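Enolase (alpha proteobacterium BAL199, PDB 3UGV) probably acts as a magnesium-dependent enzyme of the enolase superfamily, in the mandelate racemase/muconate lactonizing enzyme group, on a substrate not established here. Local coordinates at residues 250-255 and 273-278. Numbering follows the deposited sequence.
Sequences IEEPVV and LMIGEN. With MG (magnesium ion), chain B.
Ile250 and Glu251 pair in parallel with Leu273 and Met274, as neighbouring strands of the beta-barrel domain of the enolase superfamily. Helix 259-268 makes the crossover of this beta-alpha-beta unit. Two backbone bonds join the strands: Met274 N to Ile250 O (2.8 Å) and Glu252 N to Met274 O (3.0 Å).

Metal binding follows at the C-terminal strand ends. Glu251 OE2 lies 1.9 Å from the magnesium ion and Glu277 OE1 2.2 Å from it. Their side chains cross at about a right angle, with carboxylate planes 63° apart. Asp225 and three waters complete the site. Glu251 turns CG away from its own backbone N (chi1 -169°), and the extended chain carries OE2 to the metal. Its other oxygen, OE1, forms a salt bridge with Lys194 and accepts a bond from Trp249.

Apolar contacts accompany the pairing. Glu251 CG runs alongside Met274 CG, pointing the same way. Leu273, whose side chain leaves from the other face, brings CD1 to 3.7 Å from Pro253 CD.

Glu252 does not bind the metal, but packs against Glu277 as a second-shell group. Glu252 OE1 is 3.3 Å from Glu277 CD. One water donates to Glu252 OE2 and accepts from Gly276 N and Asn278 N. The syn lone pair of Glu252 OE2 also takes the N-H of Asn278 ND2 (3.1 Å). With an alanine in place of Glu252, Asn278 ND2 and the water would probably lose this acceptor, leaving the amide freer to turn. The Glu252 carboxylate and Asn278 amide planes are nearly coplanar, 16° apart.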
loop_
_atom_site.group_PDB
_atom_site.type_symbol
_atom_site.label_atom_id
_atom_site.label_comp_id
_atom_site.label_asym_id
_atom_site.label_seq_id
_atom_site.Cartn_x
_atom_site.Cartn_y
_atom_site.Cartn_z
ATOM N N ILE F 250 -3.111 -11.788 -24.879
ATOM C CA ILE F 250 -1.750 -12.309 -24.919
ATOM C C ILE F 250 -1.531 -13.262 -23.735
ATOM O O ILE F 250 -1.767 -12.903 -22.568
ATOM C CB ILE F 250 -0.734 -11.167 -24.850
ATOM C CG1 ILE F 250 -0.894 -10.245 -26.061
ATOM C CG2 ILE F 250 0.690 -11.697 -24.760
ATOM C CD1 ILE F 250 -0.197 -8.915 -25.863
ATOM N N GLU F 251 -1.063 -14.470 -24.033
ATOM C CA GLU F 251 -1.047 -15.539 -23.042
ATOM C C GLU F 251 0.366 -15.940 -22.650
ATOM O O GLU F 251 1.208 -16.154 -23.523
ATOM C CB GLU F 251 -1.805 -16.745 -23.596
ATOM C CG GLU F 251 -2.102 -17.844 -22.611
ATOM C CD GLU F 251 -2.912 -18.969 -23.252
ATOM O OE1 GLU F 251 -3.867 -18.676 -24.023
ATOM O OE2 GLU F 251 -2.584 -20.144 -22.997
ATOM N N GLU F 252 0.597 -16.007 -21.334
ATOM C CA GLU F 252 1.838 -16.509 -20.700
ATOM C C GLU F 252 3.141 -16.177 -21.417
ATOM O O GLU F 252 3.824 -17.072 -21.942
ATOM C CB GLU F 252 1.757 -18.024 -20.462
ATOM C CG GLU F 252 0.798 -18.421 -19.350
ATOM C CD GLU F 252 0.882 -19.897 -18.978
ATOM O OE1 GLU F 252 1.074 -20.744 -19.888
ATOM O OE2 GLU F 252 0.745 -20.208 -17.768
ATOM N N PRO F 253 3.501 -14.892 -21.453
ATOM C CA PRO F 253 4.753 -14.592 -22.158
ATOM C C PRO F 253 5.992 -15.111 -21.422
ATOM O O PRO F 253 6.977 -15.408 -22.078
ATOM C CB PRO F 253 4.766 -13.055 -22.225
ATOM C CG PRO F 253 3.707 -12.597 -21.264
ATOM C CD PRO F 253 2.708 -13.690 -21.157
ATOM N N VAL F 254 5.940 -15.207 -20.093
ATOM C CA VAL F 254 7.107 -15.594 -19.298
ATOM C C VAL F 254 6.772 -16.764 -18.397
ATOM O O VAL F 254 5.636 -17.221 -18.375
ATOM C CB VAL F 254 7.655 -14.424 -18.432
ATOM C CG1 VAL F 254 7.994 -13.230 -19.302
ATOM C CG2 VAL F 254 6.663 -14.034 -17.339
ATOM N N VAL F 255 7.768 -17.263 -17.671
ATOM C CA VAL F 255 7.587 -18.454 -16.844
ATOM C C VAL F 255 6.496 -18.247 -15.780
ATOM O O VAL F 255 6.427 -17.212 -15.125
ATOM C CB VAL F 255 8.907 -18.911 -16.191
ATOM C CG1 VAL F 255 9.388 -17.874 -15.201
ATOM C CG2 VAL F 255 8.706 -20.243 -15.507
ATOM N N LEU F 273 -3.991 -9.498 -20.505
ATOM C CA LEU F 273 -2.946 -10.481 -20.281
ATOM C C LEU F 273 -3.575 -11.721 -19.649
ATOM O O LEU F 273 -4.276 -11.622 -18.639
ATOM C CB LEU F 273 -1.878 -9.915 -19.359
ATOM C CG LEU F 273 -0.737 -10.856 -18.984
ATOM C CD1 LEU F 273 0.054 -11.231 -20.237
ATOM C CD2 LEU F 273 0.160 -10.187 -17.932
ATOM N N MET F 274 -3.317 -12.877 -20.256
ATOM C CA MET F 274 -3.974 -14.123 -19.890
ATOM C C MET F 274 -2.976 -15.078 -19.254
ATOM O O MET F 274 -1.881 -15.256 -19.767
ATOM C CB MET F 274 -4.578 -14.783 -21.141
ATOM C CG MET F 274 -5.006 -16.213 -20.942
ATOM S SD MET F 274 -6.440 -16.434 -19.835
ATOM C CE MET F 274 -7.812 -16.116 -20.937
ATOM N N ILE F 275 -3.351 -15.678 -18.131
ATOM C CA ILE F 275 -2.569 -16.763 -17.548
ATOM C C ILE F 275 -3.527 -17.688 -16.827
ATOM O O ILE F 275 -4.742 -17.457 -16.820
ATOM C CB ILE F 275 -1.505 -16.280 -16.513
ATOM C CG1 ILE F 275 -2.184 -15.708 -15.274
ATOM C CG2 ILE F 275 -0.539 -15.276 -17.138
ATOM C CD1 ILE F 275 -1.194 -15.232 -14.193
ATOM N N GLY F 276 -2.998 -18.736 -16.216
ATOM C CA GLY F 276 -3.851 -19.588 -15.410
ATOM C C GLY F 276 -3.751 -21.069 -15.682
ATOM O O GLY F 276 -4.038 -21.863 -14.792
ATOM N N GLU F 277 -3.339 -21.464 -16.883
ATOM C CA GLU F 277 -3.312 -22.891 -17.165
ATOM C C GLU F 277 -2.369 -23.629 -16.221
ATOM O O GLU F 277 -2.424 -24.837 -16.134
ATOM C CB GLU F 277 -2.948 -23.185 -18.614
ATOM C CG GLU F 277 -1.501 -22.932 -18.972
ATOM C CD GLU F 277 -1.300 -23.012 -20.473
ATOM O OE1 GLU F 277 -1.863 -22.145 -21.182
ATOM O OE2 GLU F 277 -0.615 -23.949 -20.946
ATOM N N ASN F 278 -1.516 -22.897 -15.516
ATOM C CA ASN F 278 -0.566 -23.502 -14.575
ATOM C C ASN F 278 -0.863 -23.233 -13.100
ATOM O O ASN F 278 -0.017 -23.496 -12.245
ATOM C CB ASN F 278 0.853 -23.052 -14.887
ATOM C CG ASN F 278 1.459 -23.806 -16.061
ATOM O OD1 ASN F 278 1.853 -24.971 -15.937
ATOM N ND2 ASN F 278 1.542 -23.140 -17.205
HETATM MG MG MG B . -1.576 -21.754 -23.325
HETATM O O HOH W 1 -0.428 -19.975 -15.623
HETATM O O HOH W 2 -0.218 -23.311 -23.614
HETATM O O HOH W 3 -2.888 -23.163 -24.165
HETATM O O HOH W 4 0.062 -20.749 -22.440
#